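PDB 3FKD: L-threonine-O-3-phosphate decarboxylase, which probably binds pyridoxal 5'-phosphate as a class I/II aminotransferase-fold enzyme and is named as a decarboxylase of L-threonine O-3-phosphate. Local coordinates for residues A[95-100]-A[140-145]; A[281-286]-A[312-317]. All blocks are in the same frame, centred on the assembly; numbering follows the deposited sequence.

Contact 1: A[95-100]-A[140-145]; sequences AIPSFA and NPDGRL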
loop_
_atom_site.group_PDB
_atom_site.type_symbol
_atom_site.label_atom_id
_atom_site.label_comp_id
_atom_site.label_asym_id
_atom_site.label_seq_id
_atom_site.Cartn_x
_atom_site.Cartn_y
_atom_site.Cartn_z
ATOM N N ALA A 95 16.438 2.054 19.435
ATOM C CA ALA A 95 17.777 2.605 19.297
ATOM C C ALA A 95 17.780 3.762 18.298
ATOM O O ALA A 95 17.085 3.720 17.311
ATOM C CB ALA A 95 18.752 1.537 18.887
ATOM N N ILE A 96 18.536 4.810 18.589
ATOM C CA ILE A 96 18.669 5.941 17.693
ATOM C C ILE A 96 20.159 6.284 17.493
ATOM O O ILE A 96 21.011 5.934 18.321
ATOM C CB ILE A 96 17.943 7.174 18.253
ATOM C CG1 ILE A 96 18.239 7.319 19.743
ATOM C CG2 ILE A 96 16.448 7.074 18.042
ATOM C CD1 ILE A 96 18.019 8.716 20.298
ATOM N N PRO A 97 20.497 6.942 16.377
ATOM C CA PRO A 97 19.529 7.230 15.318
ATOM C C PRO A 97 19.070 5.942 14.627
ATOM O O PRO A 97 19.742 4.894 14.743
ATOM C CB PRO A 97 20.309 8.112 14.342
ATOM C CG PRO A 97 21.759 8.048 14.769
ATOM C CD PRO A 97 21.893 7.188 15.978
ATOM N N SER A 98 17.948 6.033 13.909
ATOM C CA SER A 98 17.369 4.909 13.161
ATOM C C SER A 98 16.304 5.395 12.185
ATOM O O SER A 98 15.898 6.544 12.227
ATOM C CB SER A 98 16.775 3.883 14.115
ATOM O OG SER A 98 15.908 4.516 15.049
ATOM N N PHE A 99 15.870 4.516 11.289
ATOM C CA PHE A 99 14.764 4.804 10.370
ATOM C C PHE A 99 13.568 5.431 11.128
ATOM O O PHE A 99 13.034 4.830 12.039
ATOM C CB PHE A 99 14.361 3.490 9.651
ATOM C CG PHE A 99 13.429 3.674 8.499
ATOM C CD1 PHE A 99 13.706 4.594 7.498
ATOM C CD2 PHE A 99 12.306 2.901 8.385
ATOM C CE1 PHE A 99 12.857 4.743 6.421
ATOM C CE2 PHE A 99 11.440 3.058 7.316
ATOM C CZ PHE A 99 11.713 3.980 6.348
ATOM N N ALA A 100 13.148 6.624 10.729
ATOM C CA ALA A 100 12.203 7.434 11.523
ATOM C C ALA A 100 10.849 6.749 11.634
ATOM O O ALA A 100 9.975 7.102 12.461
ATOM C CB ALA A 100 12.046 8.832 10.898
ATOM N N ASN A 140 20.538 1.806 9.677
ATOM C CA ASN A 140 20.368 3.067 8.952
ATOM C C ASN A 140 20.195 4.159 10.021
ATOM O O ASN A 140 19.284 4.074 10.802
ATOM C CB ASN A 140 19.077 2.912 8.111
ATOM C CG ASN A 140 18.574 4.207 7.490
ATOM O OD1 ASN A 140 19.330 5.131 7.204
ATOM N ND2 ASN A 140 17.272 4.253 7.238
ATOM N N PRO A 141 21.058 5.201 10.050
ATOM C CA PRO A 141 22.042 5.656 9.063
ATOM C C PRO A 141 23.478 5.303 9.443
ATOM O O PRO A 141 24.372 5.521 8.646
ATOM C CB PRO A 141 21.880 7.183 9.151
ATOM C CG PRO A 141 21.243 7.459 10.531
ATOM C CD PRO A 141 21.085 6.123 11.204
ATOM N N ASP A 142 23.652 4.787 10.657
ATOM C CA ASP A 142 24.920 4.514 11.349
ATOM C C ASP A 142 25.813 3.479 10.717
ATOM O O ASP A 142 27.035 3.561 10.791
ATOM C CB ASP A 142 24.569 3.877 12.693
ATOM C CG ASP A 142 24.722 4.806 13.782
ATOM O OD1 ASP A 142 25.276 5.878 13.482
ATOM O OD2 ASP A 142 24.285 4.502 14.909
ATOM N N GLY A 143 25.166 2.425 10.224
ATOM C CA GLY A 143 25.851 1.219 9.803
ATOM C C GLY A 143 26.246 0.383 10.998
ATOM O O GLY A 143 27.084 -0.504 10.876
ATOM N N ARG A 144 25.681 0.664 12.161
ATOM C CA ARG A 144 26.044 -0.094 13.348
ATOM C C ARG A 144 25.671 -1.538 13.111
ATOM O O ARG A 144 24.607 -1.821 12.620
ATOM C CB ARG A 144 25.342 0.456 14.584
ATOM C CG ARG A 144 25.771 -0.192 15.876
ATOM C CD ARG A 144 24.919 -1.412 16.276
ATOM N NE ARG A 144 23.504 -1.331 15.865
ATOM C CZ ARG A 144 22.498 -0.902 16.630
ATOM N NH1 ARG A 144 22.741 -0.496 17.877
ATOM N NH2 ARG A 144 21.244 -0.883 16.153
ATOM N N LEU A 145 26.559 -2.463 13.425
ATOM C CA LEU A 145 26.290 -3.868 13.143
ATOM C C LEU A 145 26.562 -4.686 14.385
ATOM O O LEU A 145 27.659 -4.639 14.942
ATOM C CB LEU A 145 27.138 -4.378 11.964
ATOM C CG LEU A 145 26.839 -5.800 11.408
ATOM C CD1 LEU A 145 25.681 -5.798 10.464
ATOM C CD2 LEU A 145 28.059 -6.448 10.681
#
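Pro97 and Pro141, each preceded by a cis peptide bond, pack side chain against side chain, their rings crossing at about a right angle. Following Pro97 outward, CB meets Pro141 CD at 3.8 Å and Pro141 CG slightly farther off. CG still faces Pro141 CD, at 4.1 Å, while CD turns to the next residue, lying 3.8 Å from Asp142 OD2. That oxygen takes its hydrogen bond from Ser118 OG; toward the proline CD it is merely in packing distance.

Beside the prolines the backbones meet through a CA-H...O contact: Ser98 CA lies 3.2 Å from Asn140 O, with 153° at the hydrogen. Within its own segment Ser98 OG, swung between backbone N and carbonyl carbon (chi1 51°), gives a 2.7 Å bond to Ala95 O in the carbonyl plane. This bond spans the cis peptide of Ile96-Pro97 and links the end of strand 91-96 to the residue after the cis proline.

Beyond it, Phe99 and Asn140 approach slantwise, ring and amide planes 36° apart, with Phe99 CD1 3.6 Å from Asn140 ND2. The amide carbon of Asn140 lies trans to its main-chain nitrogen, an extension that places ND2 beside CB and CD1 of Phe99. Asn140 OD1 has a weak bond to Arg319, and the Phe99 ring also rests on Trp226 of the second subunit. At the other end, Ala95 CB meets the edge of the Arg144 guanidinium at 4.4 Å.

Asn140-Pro141-Asp142-Gly143 fits the Asn-Pro-x-Gly pattern of fold-type I aminotransferases, where this loop lies beside the pyridoxal phosphate site, and probably does so here. Chemically, proline rings in apolar contact, a CA-H...O approach and an amide beside an aromatic ring make the contact, while Asn140 OD1 and Asp142 OD2 bond outside the two segments.

Contact 2: A[281-286]-A[312-317]; sequences LLRLKK and GLDESY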
loop_
_atom_site.group_PDB
_atom_site.type_symbol
_atom_site.label_atom_id
_atom_site.label_comp_id
_atom_site.label_asym_id
_atom_site.label_seq_id
_atom_site.Cartn_x
_atom_site.Cartn_y
_atom_site.Cartn_z
ATOM N N LEU A 281 27.591 7.704 8.089
ATOM C CA LEU A 281 27.483 9.112 8.467
ATOM C C LEU A 281 28.854 9.871 8.288
ATOM O O LEU A 281 29.931 9.372 8.642
ATOM C CB LEU A 281 26.990 9.174 9.923
ATOM C CG LEU A 281 25.545 9.430 10.377
ATOM C CD1 LEU A 281 24.455 9.359 9.338
ATOM C CD2 LEU A 281 25.208 8.526 11.541
ATOM N N LEU A 282 28.824 11.059 7.701
ATOM C CA LEU A 282 29.936 11.961 7.915
ATOM C C LEU A 282 29.538 13.278 8.625
ATOM O O LEU A 282 28.437 13.823 8.433
ATOM C CB LEU A 282 30.765 12.177 6.643
ATOM C CG LEU A 282 30.555 13.274 5.601
ATOM C CD1 LEU A 282 30.325 14.687 6.205
ATOM C CD2 LEU A 282 31.794 13.264 4.698
ATOM N N ARG A 283 30.453 13.758 9.468
ATOM C CA ARG A 283 30.256 14.999 10.229
ATOM C C ARG A 283 31.087 16.136 9.668
ATOM O O ARG A 283 32.299 15.991 9.468
ATOM C CB ARG A 283 30.658 14.785 11.685
ATOM C CG ARG A 283 29.902 15.637 12.677
ATOM C CD ARG A 283 30.554 15.542 14.036
ATOM N NE ARG A 283 29.545 15.593 15.090
ATOM C CZ ARG A 283 29.369 16.621 15.906
ATOM N NH1 ARG A 283 28.416 16.590 16.828
ATOM N NH2 ARG A 283 30.154 17.685 15.792
ATOM N N LEU A 284 30.436 17.253 9.379
ATOM C CA LEU A 284 31.170 18.465 9.086
ATOM C C LEU A 284 31.642 19.092 10.391
ATOM O O LEU A 284 30.832 19.328 11.269
ATOM C CB LEU A 284 30.291 19.446 8.340
ATOM C CG LEU A 284 29.738 18.898 7.034
ATOM C CD1 LEU A 284 29.205 20.027 6.195
ATOM C CD2 LEU A 284 30.833 18.212 6.290
ATOM N N LYS A 285 32.953 19.317 10.528
ATOM C CA LYS A 285 33.510 20.120 11.632
ATOM C C LYS A 285 32.881 21.516 11.614
ATOM O O LYS A 285 32.398 21.997 12.627
ATOM C CB LYS A 285 35.031 20.206 11.526
ATOM C CG LYS A 285 35.639 21.474 12.144
ATOM C CD LYS A 285 36.921 21.969 11.386
ATOM C CE LYS A 285 38.152 21.094 11.632
ATOM N NZ LYS A 285 39.160 21.267 10.558
ATOM N N LYS A 286 32.852 22.152 10.449
ATOM C CA LYS A 286 32.115 23.409 10.282
ATOM C C LYS A 286 31.286 23.393 8.985
ATOM O O LYS A 286 31.638 22.715 8.024
ATOM C CB LYS A 286 33.082 24.612 10.269
ATOM C CG LYS A 286 34.042 24.721 11.496
ATOM C CD LYS A 286 33.381 25.351 12.757
ATOM C CE LYS A 286 34.203 25.076 14.055
ATOM N NZ LYS A 286 35.617 25.598 14.051
ATOM N N GLY A 312 18.851 12.351 17.415
ATOM C CA GLY A 312 20.209 12.158 17.898
ATOM C C GLY A 312 21.334 12.666 17.015
ATOM O O GLY A 312 22.520 12.466 17.338
ATOM N N LEU A 313 20.978 13.330 15.913
ATOM C CA LEU A 313 21.954 14.001 15.061
ATOM C C LEU A 313 21.542 15.449 14.863
ATOM O O LEU A 313 20.360 15.750 14.851
ATOM C CB LEU A 313 22.075 13.301 13.695
ATOM C CG LEU A 313 22.172 11.779 13.714
ATOM C CD1 LEU A 313 22.282 11.249 12.302
ATOM C CD2 LEU A 313 23.352 11.326 14.597
ATOM N N ASP A 314 22.507 16.353 14.700
ATOM C CA ASP A 314 22.176 17.759 14.431
ATOM C C ASP A 314 22.462 18.113 12.948
ATOM O O ASP A 314 22.541 17.219 12.107
ATOM C CB ASP A 314 22.912 18.685 15.415
ATOM C CG ASP A 314 24.427 18.537 15.337
ATOM O OD1 ASP A 314 24.911 17.736 14.511
ATOM O OD2 ASP A 314 25.138 19.235 16.089
ATOM N N GLU A 315 22.621 19.398 12.634
ATOM C CA GLU A 315 22.822 19.852 11.252
ATOM C C GLU A 315 24.242 19.648 10.718
ATOM O O GLU A 315 24.557 20.072 9.605
ATOM C CB GLU A 315 22.444 21.329 11.095
ATOM C CG GLU A 315 21.024 21.694 11.544
ATOM N N SER A 316 25.100 19.009 11.499
ATOM C CA SER A 316 26.451 18.760 11.023
ATOM C C SER A 316 26.567 17.401 10.313
ATOM O O SER A 316 27.615 17.093 9.763
ATOM C CB SER A 316 27.441 18.830 12.179
ATOM O OG SER A 316 27.191 17.817 13.137
ATOM N N TYR A 317 25.488 16.599 10.340
ATOM C CA TYR A 317 25.531 15.231 9.814
ATOM C C TYR A 317 24.870 15.021 8.437
ATOM O O TYR A 317 23.752 15.468 8.201
ATOM C CB TYR A 317 24.910 14.251 10.796
ATOM C CG TYR A 317 25.730 13.992 12.022
ATOM C CD1 TYR A 317 25.565 14.777 13.172
ATOM C CD2 TYR A 317 26.631 12.945 12.075
ATOM C CE1 TYR A 317 26.288 14.548 14.321
ATOM C CE2 TYR A 317 27.376 12.719 13.232
ATOM C CZ TYR A 317 27.183 13.528 14.357
ATOM O OH TYR A 317 27.903 13.328 15.510
#
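Arg283 and Tyr317 form an antiparallel non-hydrogen-bonded pair where strand 317-321 joins strand 279-284 in the five-stranded sheet; a type I turn from Asp314 to Tyr317, with an Asx turn at Asp314, leads into the former.

Two hydrogen bonds cross the contact. Leu284 N donates to Ser316 O at 2.9 Å, and Arg283 NE reaches Tyr317 OH at 2.8 Å, almost straight (176°) and in the guanidinium plane. Within the turn, Asp314 OD1 takes two donors from the same face of its carboxylate: Ser316 OG at 2.7 Å and, from well above the plane, Ser316 N at 3.3 Å. Asp314 OD2 is 4.3 Å from Arg283 NH1 and well out of the guanidinium plane, so only the charges are near.

Ring contacts come next. Arg283 CG sits over one face of Tyr317, 4.0 Å from the centroid and 16° off the normal, a CH-pi contact; the guanidinium stands perpendicular to the ring. Leu313 CD2 covers the opposite face.

Among apolar contacts, Leu281 and Leu313 meet tip to tip, CD2 to CD1 at 4.1 Å, while Leu281 CG lies beside Tyr317 CD2. Ser316 OG, finally, stands 3.7 Å above the centre of the Arg283 guanidinium plane.

In the fold
Contact 1 closes before contact 2 opens along the chain, and their centres lie 14 Å apart. Contact 1 joins the end of strand 91-96 and its following loop to the loop after the adjacent parallel strand 132-136 of the seven-stranded sheet; contact 2 lies where two interior strands of the five-stranded sheet pair, the start of 317-321 beside the end of 279-284, farther from the chain centre (21 Å against 9 Å). They nevertheless touch directly: Pro141 CB lies 3.4 Å from Leu281 CD1, and Pro97 CG lies 3.6 Å from Leu313 CD2. Prolines of contact 1 thus pack on leucines of contact 2, making an apolar seam between the two sheets within one aminotransferase-like chain.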